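PDB 3KZW: cytosol aminopeptidase from Staphylococcus aureus subsp. aureus, which probably removes amino-terminal residues, leucine among them, from peptides as a metal-dependent aminopeptidase of the cytosol (leucyl) aminopeptidase family. Local coordinates for residues A[278-283]-A[314-319]. Sequence-based numbering, arbitrary orientation.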
ATOM      1  N   ILE A 278      25.694 -39.335  -6.106  1.00  2.66           N
ATOM      2  CA  ILE A 278      24.789 -38.473  -5.358  1.00  2.62           C
ATOM      3  C   ILE A 278      24.639 -37.172  -6.141  1.00  2.62           C
ATOM      4  O   ILE A 278      25.631 -36.506  -6.448  1.00  2.61           O
ATOM      5  CB  ILE A 278      25.311 -38.210  -3.929  1.00  2.60           C
ATOM      6  CG1 ILE A 278      25.300 -39.510  -3.121  1.00  2.59           C
ATOM      7  CG2 ILE A 278      24.474 -37.143  -3.229  1.00  2.60           C
ATOM      8  CD1 ILE A 278      26.201 -39.498  -1.906  1.00  2.66           C
ATOM      9  N   ALA A 279      23.399 -36.830  -6.483  1.00  2.61           N
ATOM     10  CA  ALA A 279      23.115 -35.618  -7.247  1.00  2.60           C
ATOM     11  C   ALA A 279      22.917 -34.426  -6.329  1.00  2.60           C
ATOM     12  O   ALA A 279      22.073 -34.456  -5.435  1.00  2.61           O
ATOM     13  CB  ALA A 279      21.900 -35.808  -8.137  1.00  2.62           C
ATOM     14  N   LEU A 280      23.710 -33.384  -6.555  1.00  2.62           N
ATOM     15  CA  LEU A 280      23.567 -32.127  -5.835  1.00  2.61           C
ATOM     16  C   LEU A 280      23.230 -31.007  -6.815  1.00  2.64           C
ATOM     17  O   LEU A 280      24.056 -30.623  -7.646  1.00  2.63           O
ATOM     18  CB  LEU A 280      24.834 -31.802  -5.040  1.00  2.60           C
ATOM     19  CG  LEU A 280      25.325 -32.816  -3.999  1.00  2.63           C
ATOM     20  CD1 LEU A 280      26.658 -32.365  -3.423  1.00  2.61           C
ATOM     21  CD2 LEU A 280      24.312 -33.034  -2.879  1.00  2.66           C
ATOM     22  N   VAL A 281      22.004 -30.500  -6.716  1.00  2.66           N
ATOM     23  CA  VAL A 281      21.494 -29.480  -7.632  1.00  2.64           C
ATOM     24  C   VAL A 281      21.463 -28.113  -6.952  1.00  2.63           C
ATOM     25  O   VAL A 281      21.001 -27.985  -5.820  1.00  2.67           O
ATOM     26  CB  VAL A 281      20.086 -29.857  -8.157  1.00  2.63           C
ATOM     27  CG1 VAL A 281      19.569 -28.815  -9.141  1.00  2.63           C
ATOM     28  CG2 VAL A 281      20.112 -31.232  -8.806  1.00  2.57           C
ATOM     29  N   GLY A 282      21.956 -27.092  -7.645  1.00  2.63           N
ATOM     30  CA  GLY A 282      22.028 -25.747  -7.080  1.00  2.69           C
ATOM     31  C   GLY A 282      21.405 -24.669  -7.949  1.00  2.71           C
ATOM     32  O   GLY A 282      21.611 -24.639  -9.166  1.00  2.77           O
ATOM     33  N   LYS A 283      20.635 -23.787  -7.316  1.00  2.66           N
ATOM     34  CA  LYS A 283      20.052 -22.638  -7.996  1.00  2.67           C
ATOM     35  C   LYS A 283      21.107 -21.543  -8.147  1.00  2.69           C
ATOM     36  O   LYS A 283      21.581 -20.982  -7.154  1.00  2.69           O
ATOM     37  CB  LYS A 283      18.843 -22.119  -7.217  1.00  2.66           C
ATOM     38  CG  LYS A 283      18.203 -20.865  -7.793  1.00  2.65           C
ATOM     39  CD  LYS A 283      17.231 -20.248  -6.802  1.00  2.71           C
ATOM     40  CE  LYS A 283      16.891 -18.821  -7.191  1.00  2.75           C
ATOM     41  NZ  LYS A 283      15.934 -18.182  -6.249  1.00  2.87           N
ATOM     42  N   VAL A 314      29.070 -26.000  -4.887  1.00  2.67           N
ATOM     43  CA  VAL A 314      30.489 -25.924  -5.237  1.00  2.65           C
ATOM     44  C   VAL A 314      31.355 -26.125  -3.990  1.00  2.66           C
ATOM     45  O   VAL A 314      32.350 -26.846  -4.033  1.00  2.72           O
ATOM     46  CB  VAL A 314      30.842 -24.581  -5.945  1.00  2.64           C
ATOM     47  CG1 VAL A 314      32.344 -24.459  -6.179  1.00  2.61           C
ATOM     48  CG2 VAL A 314      30.101 -24.459  -7.263  1.00  2.59           C
ATOM     49  N   GLY A 315      30.953 -25.502  -2.883  1.00  2.63           N
ATOM     50  CA  GLY A 315      31.648 -25.643  -1.605  1.00  2.60           C
ATOM     51  C   GLY A 315      31.656 -27.066  -1.081  1.00  2.63           C
ATOM     52  O   GLY A 315      32.690 -27.557  -0.622  1.00  2.62           O
ATOM     53  N   ILE A 316      30.500 -27.727  -1.159  1.00  2.67           N
ATOM     54  CA  ILE A 316      30.352 -29.120  -0.719  1.00  2.65           C
ATOM     55  C   ILE A 316      31.263 -30.057  -1.516  1.00  2.66           C
ATOM     56  O   ILE A 316      31.951 -30.903  -0.937  1.00  2.69           O
ATOM     57  CB  ILE A 316      28.872 -29.595  -0.785  1.00  2.63           C
ATOM     58  CG1 ILE A 316      28.025 -28.853   0.254  1.00  2.67           C
ATOM     59  CG2 ILE A 316      28.768 -31.093  -0.548  1.00  2.58           C
ATOM     60  CD1 ILE A 316      26.526 -28.880  -0.020  1.00  2.66           C
ATOM     61  N   ILE A 317      31.274 -29.892  -2.838  1.00  2.63           N
ATOM     62  CA  ILE A 317      32.120 -30.701  -3.716  1.00  2.64           C
ATOM     63  C   ILE A 317      33.607 -30.402  -3.477  1.00  2.68           C
ATOM     64  O   ILE A 317      34.439 -31.315  -3.484  1.00  2.69           O
ATOM     65  CB  ILE A 317      31.724 -30.525  -5.206  1.00  2.60           C
ATOM     66  CG1 ILE A 317      30.303 -31.055  -5.435  1.00  2.59           C
ATOM     67  CG2 ILE A 317      32.710 -31.241  -6.128  1.00  2.60           C
ATOM     68  CD1 ILE A 317      29.649 -30.596  -6.727  1.00  2.62           C
ATOM     69  N   GLU A 318      33.927 -29.128  -3.245  1.00  2.67           N
ATOM     70  CA  GLU A 318      35.288 -28.703  -2.911  1.00  2.63           C
ATOM     71  C   GLU A 318      35.786 -29.391  -1.641  1.00  2.66           C
ATOM     72  O   GLU A 318      36.933 -29.848  -1.586  1.00  2.69           O
ATOM     73  CB  GLU A 318      35.358 -27.175  -2.768  1.00  2.61           C
ATOM     74  CG  GLU A 318      36.665 -26.619  -2.187  1.00  2.65           C
ATOM     75  CD  GLU A 318      37.851 -26.683  -3.150  1.00  2.82           C
ATOM     76  OE1 GLU A 318      37.688 -27.141  -4.300  1.00  2.89           O
ATOM     77  OE2 GLU A 318      38.960 -26.261  -2.756  1.00  2.88           O
ATOM     78  N   ALA A 319      34.920 -29.464  -0.632  1.00  2.63           N
ATOM     79  CA  ALA A 319      35.255 -30.111   0.634  1.00  2.62           C
ATOM     80  C   ALA A 319      35.410 -31.620   0.466  1.00  2.66           C
ATOM     81  O   ALA A 319      36.361 -32.210   0.979  1.00  2.71           O
ATOM     82  CB  ALA A 319      34.212 -29.793   1.685  1.00  2.60           C
TER
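Leu280 on strand 278-285 meets Ile316 and Ile317 on helix 308-322. All three residues are buried and the contact is purely apolar. Leu280 reaches out with its CD1 methyl, and Leu280 CD1 lies 3.8 Å from Ile316 CG2. The two side chains run at a slant to each other. In Ile316 the CG2 branch is anti to the backbone N, and it is this branch that touches the leucine. Ile317 CG1 is the looser partner, 4.4 Å from Leu280 CD1. The leucine methyl thus faces two successive helix residues. Backbones stay well apart, with CA of Leu280 and CA of Ile317 8.9 Å from each other.

The helix lies in the connection between strands 278-285 and 328-338, which are parallel neighbours in the sheet. This is a beta-alpha-beta crossover in the catalytic domain. Backbone hydrogen bonds join Ile278 and Leu280 to strand 328-338. Ala279 and Val281 pack instead against helix 368-380, so the strand is sandwiched between two helices.

Polar ties lie around the contact. Lys283 forms a salt bridge with Asp306. Glu318 OE1 is hydrogen-bonded to His226, and the Glu318 side chain also touches helix 188-208.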